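Side-chain contacts in putative fimbrium subunit Fim1C (Bacteroides uniformis, PDB 4K4K), which is a putative component of the fimbrium tip, part of the filamentous surface appendages that mediate cell adhesion and biofilm formation: residues 144-149 with 216-221; 148-153 with 158-163. One frame throughout, in Å; residues are numbered along the deposited sequence.

Interaction 1 of 2, residues 144-149 with 216-221; sequences LDITIK and MALTFT
Ile146 overlaps two side chains of strand 217-221 at once, its CD1 meeting Leu218 and its CG2 meeting Phe220. The contact is face-to-face packing of two beta layers, as in the transthyretin-like beta-sandwich of the fimbrillin superfamily. The evidence is in the axes: the strands keep 11.4 Å apart at closest approach, too far for backbone pairing, and their N-to-C directions differ by 39°. Each strand pairs elsewhere, 144-149 with strands 202-207 and 247-256, and 217-221 with 164-177 and 228-233. Alternate residues point toward the facing layer: Ile146 and Ile148 from one side, Leu218 and Phe220 from the other, all buried.

Ile146 and Leu218 reach toward each other tip to tip, their CD1 atoms 4.0 Å apart. In Ile146, chi1 of -65° sets CG1 beside the backbone N and leaves CG2, a separate branch from the one bearing CD1, anti to it. Ile146 CG2 lies 4.2 Å from Phe220 CE2, at the ring edge and near its plane. Ile253 of strand 247-256 also touches both Ile146 and Phe220, adding to the apolar core. Ile148, two residues further along the strand, approaches the same ring carbon obliquely: its CG1 lies 4.3 Å from Phe220 CE2.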
ATOM      1  N   LEU A 144      -0.530  -9.421   0.247  1.00 19.85           N
ATOM      2  CA  LEU A 144      -0.739 -10.876   0.333  1.00 20.87           C
ATOM      3  C   LEU A 144      -2.177 -11.099   0.761  1.00 23.99           C
ATOM      4  O   LEU A 144      -2.615 -10.508   1.749  1.00 21.89           O
ATOM      5  CB  LEU A 144       0.235 -11.561   1.307  1.00 20.53           C
ATOM      6  CG  LEU A 144       1.739 -11.285   1.104  1.00 23.61           C
ATOM      7  CD1 LEU A 144       2.567 -12.051   2.130  1.00 23.29           C
ATOM      8  CD2 LEU A 144       2.196 -11.599  -0.334  1.00 23.68           C
ATOM      9  N   ASP A 145      -2.915 -11.935   0.012  1.00 22.04           N
ATOM     10  CA  ASP A 145      -4.320 -12.222   0.267  1.00 21.87           C
ATOM     11  C   ASP A 145      -4.437 -13.740   0.332  1.00 26.88           C
ATOM     12  O   ASP A 145      -4.246 -14.409  -0.675  1.00 25.36           O
ATOM     13  CB  ASP A 145      -5.185 -11.595  -0.848  1.00 23.92           C
ATOM     14  CG  ASP A 145      -6.688 -11.675  -0.623  1.00 42.86           C
ATOM     15  OD1 ASP A 145      -7.185 -12.773  -0.287  1.00 43.58           O
ATOM     16  OD2 ASP A 145      -7.380 -10.673  -0.882  1.00 53.99           O
ATOM     17  N   ILE A 146      -4.676 -14.274   1.525  1.00 22.92           N
ATOM     18  CA  ILE A 146      -4.688 -15.718   1.734  1.00 24.53           C
ATOM     19  C   ILE A 146      -6.071 -16.195   2.148  1.00 27.28           C
ATOM     20  O   ILE A 146      -6.694 -15.635   3.055  1.00 26.88           O
ATOM     21  CB  ILE A 146      -3.587 -16.065   2.787  1.00 28.33           C
ATOM     22  CG1 ILE A 146      -2.180 -15.727   2.219  1.00 29.07           C
ATOM     23  CG2 ILE A 146      -3.675 -17.525   3.293  1.00 31.03           C
ATOM     24  CD1 ILE A 146      -1.113 -15.534   3.209  1.00 36.55           C
ATOM     25  N   THR A 147      -6.539 -17.264   1.481  1.00 22.55           N
ATOM     26  CA  THR A 147      -7.792 -17.913   1.823  1.00 23.10           C
ATOM     27  C   THR A 147      -7.432 -19.316   2.276  1.00 28.22           C
ATOM     28  O   THR A 147      -6.696 -20.011   1.573  1.00 28.36           O
ATOM     29  CB  THR A 147      -8.754 -17.899   0.624  1.00 35.23           C
ATOM     30  OG1 THR A 147      -8.893 -16.555   0.181  1.00 34.56           O
ATOM     31  CG2 THR A 147     -10.123 -18.450   0.960  1.00 37.08           C
ATOM     32  N   ILE A 148      -7.921 -19.725   3.443  1.00 26.98           N
ATOM     33  CA  ILE A 148      -7.650 -21.061   3.966  1.00 27.93           C
ATOM     34  C   ILE A 148      -8.900 -21.930   3.859  1.00 29.59           C
ATOM     35  O   ILE A 148      -9.987 -21.484   4.203  1.00 28.60           O
ATOM     36  CB  ILE A 148      -7.156 -20.961   5.444  1.00 30.80           C
ATOM     37  CG1 ILE A 148      -5.830 -20.164   5.549  1.00 31.48           C
ATOM     38  CG2 ILE A 148      -7.053 -22.332   6.128  1.00 32.22           C
ATOM     39  CD1 ILE A 148      -5.654 -19.514   6.933  1.00 37.35           C
ATOM     40  N   LYS A 149      -8.748 -23.184   3.411  1.00 26.66           N
ATOM     41  CA  LYS A 149      -9.865 -24.122   3.437  1.00 28.25           C
ATOM     42  C   LYS A 149      -9.365 -25.514   3.799  1.00 31.07           C
ATOM     43  O   LYS A 149      -8.205 -25.844   3.568  1.00 29.71           O
ATOM     44  CB  LYS A 149     -10.661 -24.141   2.116  1.00 33.88           C
ATOM     45  CG  LYS A 149      -9.866 -24.470   0.861  1.00 49.22           C
ATOM     46  CD  LYS A 149     -10.748 -24.311  -0.371  1.00 61.68           C
ATOM     47  CE  LYS A 149     -10.078 -24.816  -1.622  1.00 76.22           C
ATOM     48  NZ  LYS A 149     -10.866 -24.496  -2.844  1.00 86.76           N
HETATM   49  N   MSE A 216      11.669 -17.757   1.979  1.00 33.57           N
HETATM   50  CA  MSE A 216      10.424 -17.323   2.622  1.00 28.53           C
HETATM   51  C   MSE A 216       9.431 -18.458   2.702  1.00 32.98           C
HETATM   52  O   MSE A 216       9.177 -19.142   1.710  1.00 33.58           O
HETATM   53  CB  MSE A 216       9.770 -16.151   1.895  1.00 26.93           C
HETATM   54  CG  MSE A 216      10.605 -14.903   1.866  1.00 29.05           C
HETATM   55 SE   MSE A 216       9.731 -13.592   0.717  0.75 30.58          SE
HETATM   56  CE  MSE A 216      11.101 -12.192   0.904  1.00 28.51           C
ATOM     57  N   ALA A 217       8.834 -18.616   3.864  1.00 31.52           N
ATOM     58  CA  ALA A 217       7.823 -19.635   4.056  1.00 31.20           C
ATOM     59  C   ALA A 217       6.620 -19.081   4.788  1.00 32.46           C
ATOM     60  O   ALA A 217       6.757 -18.205   5.646  1.00 30.68           O
ATOM     61  CB  ALA A 217       8.406 -20.821   4.834  1.00 33.64           C
ATOM     62  N   LEU A 218       5.438 -19.585   4.445  1.00 28.45           N
ATOM     63  CA  LEU A 218       4.213 -19.311   5.182  1.00 27.47           C
ATOM     64  C   LEU A 218       4.077 -20.381   6.256  1.00 33.19           C
ATOM     65  O   LEU A 218       4.240 -21.569   5.947  1.00 34.00           O
ATOM     66  CB  LEU A 218       2.957 -19.324   4.286  1.00 27.11           C
ATOM     67  CG  LEU A 218       2.814 -18.276   3.206  1.00 30.58           C
ATOM     68  CD1 LEU A 218       1.484 -18.440   2.496  1.00 31.38           C
ATOM     69  CD2 LEU A 218       2.915 -16.846   3.779  1.00 29.72           C
ATOM     70  N   THR A 219       3.785 -19.985   7.504  1.00 28.50           N
ATOM     71  CA  THR A 219       3.564 -20.951   8.588  1.00 28.27           C
ATOM     72  C   THR A 219       2.104 -20.863   8.997  1.00 31.98           C
ATOM     73  O   THR A 219       1.610 -19.777   9.302  1.00 30.26           O
ATOM     74  CB  THR A 219       4.533 -20.752   9.778  1.00 33.65           C
ATOM     75  OG1 THR A 219       5.866 -20.949   9.300  1.00 32.77           O
ATOM     76  CG2 THR A 219       4.270 -21.738  10.946  1.00 33.90           C
ATOM     77  N   PHE A 220       1.417 -22.013   9.010  1.00 29.52           N
ATOM     78  CA  PHE A 220       0.030 -22.108   9.436  1.00 29.22           C
ATOM     79  C   PHE A 220      -0.013 -22.892  10.728  1.00 33.93           C
ATOM     80  O   PHE A 220       0.317 -24.076  10.703  1.00 34.33           O
ATOM     81  CB  PHE A 220      -0.834 -22.814   8.362  1.00 30.90           C
ATOM     82  CG  PHE A 220      -0.761 -22.140   7.019  1.00 30.56           C
ATOM     83  CD1 PHE A 220       0.212 -22.504   6.090  1.00 32.61           C
ATOM     84  CD2 PHE A 220      -1.632 -21.107   6.698  1.00 31.83           C
ATOM     85  CE1 PHE A 220       0.309 -21.844   4.862  1.00 32.59           C
ATOM     86  CE2 PHE A 220      -1.528 -20.442   5.478  1.00 33.72           C
ATOM     87  CZ  PHE A 220      -0.551 -20.811   4.576  1.00 32.76           C
ATOM     88  N   THR A 221      -0.391 -22.249  11.847  1.00 31.52           N
ATOM     89  CA  THR A 221      -0.497 -22.920  13.152  0.50 32.46           C
ATOM     90  C   THR A 221      -1.973 -23.221  13.370  1.00 37.39           C
ATOM     91  O   THR A 221      -2.767 -22.282  13.467  1.00 36.54           O
ATOM     92  CB  THR A 221       0.120 -22.042  14.255  0.50 36.84           C
ATOM     93  OG1 THR A 221       1.385 -21.543  13.810  0.50 33.86           O
ATOM     94  CG2 THR A 221       0.275 -22.784  15.586  0.50 36.46           C
TER

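Interaction 2 of 2, residues 148-153 with 158-163; sequences IKADGT and ADLAGT
One methyl group carries most of this contact: CD1 of Leu160 packs against backbone and side chain of strand 148-150 together. The nearest neighbour of Leu160 CD1 is a main-chain atom, Ala150 N at 3.5 Å. Lys149 C lies 3.6 Å from Leu160 CD1, so the methyl rests on the peptide link between Lys149 and Ala150. Around that point Leu160 CD1 also meets Ala150 CB, and Ile148 CG2 at 3.7 Å. Leu160 enters from a short 3-10 segment, 158-160, in the loop that joins strand 132-150 to strand 164-177. The contact therefore folds the connection back over the strand end it has just left.

Ile148 is shared between two partners. Its CG2 faces Leu160, whereas on the other branch Ile148 CD1 lies 4.1 Å from Thr163 CG2; in both pairs the side chains cross obliquely. Thr163 divides its own side chain likewise. Its chi1 of -63° places OG1 beside the backbone N and CG2, which meets the isoleucine, anti to it. Thr163 OG1 donates to Leu160 O at 2.7 Å. That oxygen accepts Thr163 N as well, from the same face of its plane, closing the type II turn 160-163. Gly162 takes up positive phi (89°) in this turn.

At the far end, Asp151 OD1 accepts Thr153 N at 3.0 Å in an Asx turn, the donor lying well above the carboxylate plane; Leu155 N is a second donor to OD1. Ala150 N, beneath the leucine methyl, donates to Asp157 OD1. The chemistry is thus divided: apolar contacts join the two segments, while local hydrogen bonds shape the turns, consistent with the 160-163 turn fixing where Leu160 and Thr163 meet Ile148.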
ATOM      1  N   ILE A 148      -7.921 -19.725   3.443  1.00 26.98           N
ATOM      2  CA  ILE A 148      -7.650 -21.061   3.966  1.00 27.93           C
ATOM      3  C   ILE A 148      -8.900 -21.930   3.859  1.00 29.59           C
ATOM      4  O   ILE A 148      -9.987 -21.484   4.203  1.00 28.60           O
ATOM      5  CB  ILE A 148      -7.156 -20.961   5.444  1.00 30.80           C
ATOM      6  CG1 ILE A 148      -5.830 -20.164   5.549  1.00 31.48           C
ATOM      7  CG2 ILE A 148      -7.053 -22.332   6.128  1.00 32.22           C
ATOM      8  CD1 ILE A 148      -5.654 -19.514   6.933  1.00 37.35           C
ATOM      9  N   LYS A 149      -8.748 -23.184   3.411  1.00 26.66           N
ATOM     10  CA  LYS A 149      -9.865 -24.122   3.437  1.00 28.25           C
ATOM     11  C   LYS A 149      -9.365 -25.514   3.799  1.00 31.07           C
ATOM     12  O   LYS A 149      -8.205 -25.844   3.568  1.00 29.71           O
ATOM     13  CB  LYS A 149     -10.661 -24.141   2.116  1.00 33.88           C
ATOM     14  CG  LYS A 149      -9.866 -24.470   0.861  1.00 49.22           C
ATOM     15  CD  LYS A 149     -10.748 -24.311  -0.371  1.00 61.68           C
ATOM     16  CE  LYS A 149     -10.078 -24.816  -1.622  1.00 76.22           C
ATOM     17  NZ  LYS A 149     -10.866 -24.496  -2.844  1.00 86.76           N
ATOM     18  N   ALA A 150     -10.231 -26.319   4.370  1.00 29.55           N
ATOM     19  CA  ALA A 150      -9.863 -27.696   4.687  1.00 28.75           C
ATOM     20  C   ALA A 150     -10.008 -28.567   3.447  1.00 32.62           C
ATOM     21  O   ALA A 150     -10.733 -28.193   2.529  1.00 33.69           O
ATOM     22  CB  ALA A 150     -10.752 -28.227   5.796  1.00 31.05           C
ATOM     23  N   ASP A 151      -9.388 -29.753   3.432  1.00 28.37           N
ATOM     24  CA  ASP A 151      -9.587 -30.680   2.328  1.00 29.66           C
ATOM     25  C   ASP A 151     -11.042 -31.217   2.295  1.00 35.80           C
ATOM     26  O   ASP A 151     -11.458 -31.770   1.278  1.00 38.48           O
ATOM     27  CB  ASP A 151      -8.587 -31.856   2.384  1.00 31.55           C
ATOM     28  CG  ASP A 151      -8.507 -32.648   3.687  1.00 36.30           C
ATOM     29  OD1 ASP A 151      -9.381 -32.458   4.559  1.00 35.86           O
ATOM     30  OD2 ASP A 151      -7.668 -33.563   3.766  1.00 41.59           O
ATOM     31  N   GLY A 152     -11.772 -31.106   3.419  1.00 33.37           N
ATOM     32  CA  GLY A 152     -13.126 -31.656   3.545  1.00 34.54           C
ATOM     33  C   GLY A 152     -13.159 -33.158   3.777  1.00 42.06           C
ATOM     34  O   GLY A 152     -14.231 -33.781   3.765  1.00 43.46           O
ATOM     35  N   THR A 153     -11.990 -33.766   4.007  1.00 37.06           N
ATOM     36  CA  THR A 153     -11.880 -35.209   4.216  1.00 37.98           C
ATOM     37  C   THR A 153     -11.212 -35.470   5.565  1.00 39.60           C
ATOM     38  O   THR A 153     -11.902 -35.806   6.538  1.00 37.67           O
ATOM     39  CB  THR A 153     -11.150 -35.871   3.029  1.00 42.67           C
ATOM     40  OG1 THR A 153      -9.913 -35.196   2.813  1.00 39.81           O
ATOM     41  CG2 THR A 153     -11.970 -35.843   1.747  1.00 46.51           C
ATOM     42  N   ALA A 158     -14.214 -26.156  10.155  1.00 41.87           N
ATOM     43  CA  ALA A 158     -14.381 -25.999  11.601  1.00 42.76           C
ATOM     44  C   ALA A 158     -13.095 -26.362  12.355  1.00 47.26           C
ATOM     45  O   ALA A 158     -12.733 -25.662  13.301  1.00 47.91           O
ATOM     46  CB  ALA A 158     -15.535 -26.863  12.101  1.00 44.74           C
ATOM     47  N   ASP A 159     -12.385 -27.422  11.918  1.00 42.09           N
ATOM     48  CA  ASP A 159     -11.128 -27.843  12.539  1.00 41.66           C
ATOM     49  C   ASP A 159     -10.026 -26.791  12.404  1.00 43.18           C
ATOM     50  O   ASP A 159      -9.063 -26.840  13.164  1.00 43.73           O
ATOM     51  CB  ASP A 159     -10.625 -29.155  11.925  1.00 44.12           C
ATOM     52  CG  ASP A 159     -11.571 -30.314  12.079  1.00 50.96           C
ATOM     53  OD1 ASP A 159     -12.144 -30.476  13.188  1.00 55.38           O
ATOM     54  OD2 ASP A 159     -11.707 -31.090  11.119  1.00 51.27           O
ATOM     55  N   LEU A 160     -10.143 -25.868  11.424  1.00 37.78           N
ATOM     56  CA  LEU A 160      -9.146 -24.828  11.165  1.00 35.15           C
ATOM     57  C   LEU A 160      -9.487 -23.507  11.856  1.00 40.12           C
ATOM     58  O   LEU A 160      -8.784 -22.516  11.650  1.00 36.55           O
ATOM     59  CB  LEU A 160      -8.966 -24.599   9.656  1.00 33.86           C
ATOM     60  CG  LEU A 160      -8.670 -25.860   8.821  1.00 37.10           C
ATOM     61  CD1 LEU A 160      -8.565 -25.520   7.358  1.00 37.21           C
ATOM     62  CD2 LEU A 160      -7.399 -26.556   9.300  1.00 38.29           C
ATOM     63  N   ALA A 161     -10.539 -23.497  12.706  1.00 40.98           N
ATOM     64  CA  ALA A 161     -10.904 -22.289  13.444  1.00 41.97           C
ATOM     65  C   ALA A 161      -9.728 -21.858  14.317  1.00 44.36           C
ATOM     66  O   ALA A 161      -9.150 -22.683  15.044  1.00 44.23           O
ATOM     67  CB  ALA A 161     -12.141 -22.542  14.300  1.00 44.14           C
ATOM     68  N   GLY A 162      -9.353 -20.601  14.180  1.00 39.96           N
ATOM     69  CA  GLY A 162      -8.260 -20.007  14.940  1.00 39.21           C
ATOM     70  C   GLY A 162      -6.885 -20.127  14.317  1.00 41.39           C
ATOM     71  O   GLY A 162      -5.903 -19.715  14.946  1.00 40.04           O
ATOM     72  N   THR A 163      -6.788 -20.678  13.064  1.00 36.69           N
ATOM     73  CA  THR A 163      -5.494 -20.818  12.388  1.00 34.86           C
ATOM     74  C   THR A 163      -4.802 -19.458  12.266  1.00 36.40           C
ATOM     75  O   THR A 163      -5.420 -18.485  11.829  1.00 35.88           O
ATOM     76  CB  THR A 163      -5.651 -21.499  11.003  1.00 36.09           C
ATOM     77  OG1 THR A 163      -6.144 -22.818  11.197  1.00 35.48           O
ATOM     78  CG2 THR A 163      -4.342 -21.553  10.210  1.00 32.49           C
TER

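Both contacts start from strand 132-150 and share Ile148, which lies between them: one side chain serves both, different branches facing the other beta layer and the connecting loop. Their centres are about 12 Å apart and they adjoin directly, Thr163 CG2 lying 3.7 Å from Thr221 O. Interaction 1 is wholly core, with four buried residues and purely apolar contacts between regular strands. Interaction 2 lies farther out, its centre about 29 Å from the chain centre against about 19 Å for interaction 1, and mixes buried Ile148, Leu160 and Thr163 with more exposed residues. There, side chains and backbone in the turns supply hydrogen bonds within each segment, alongside apolar contacts between them.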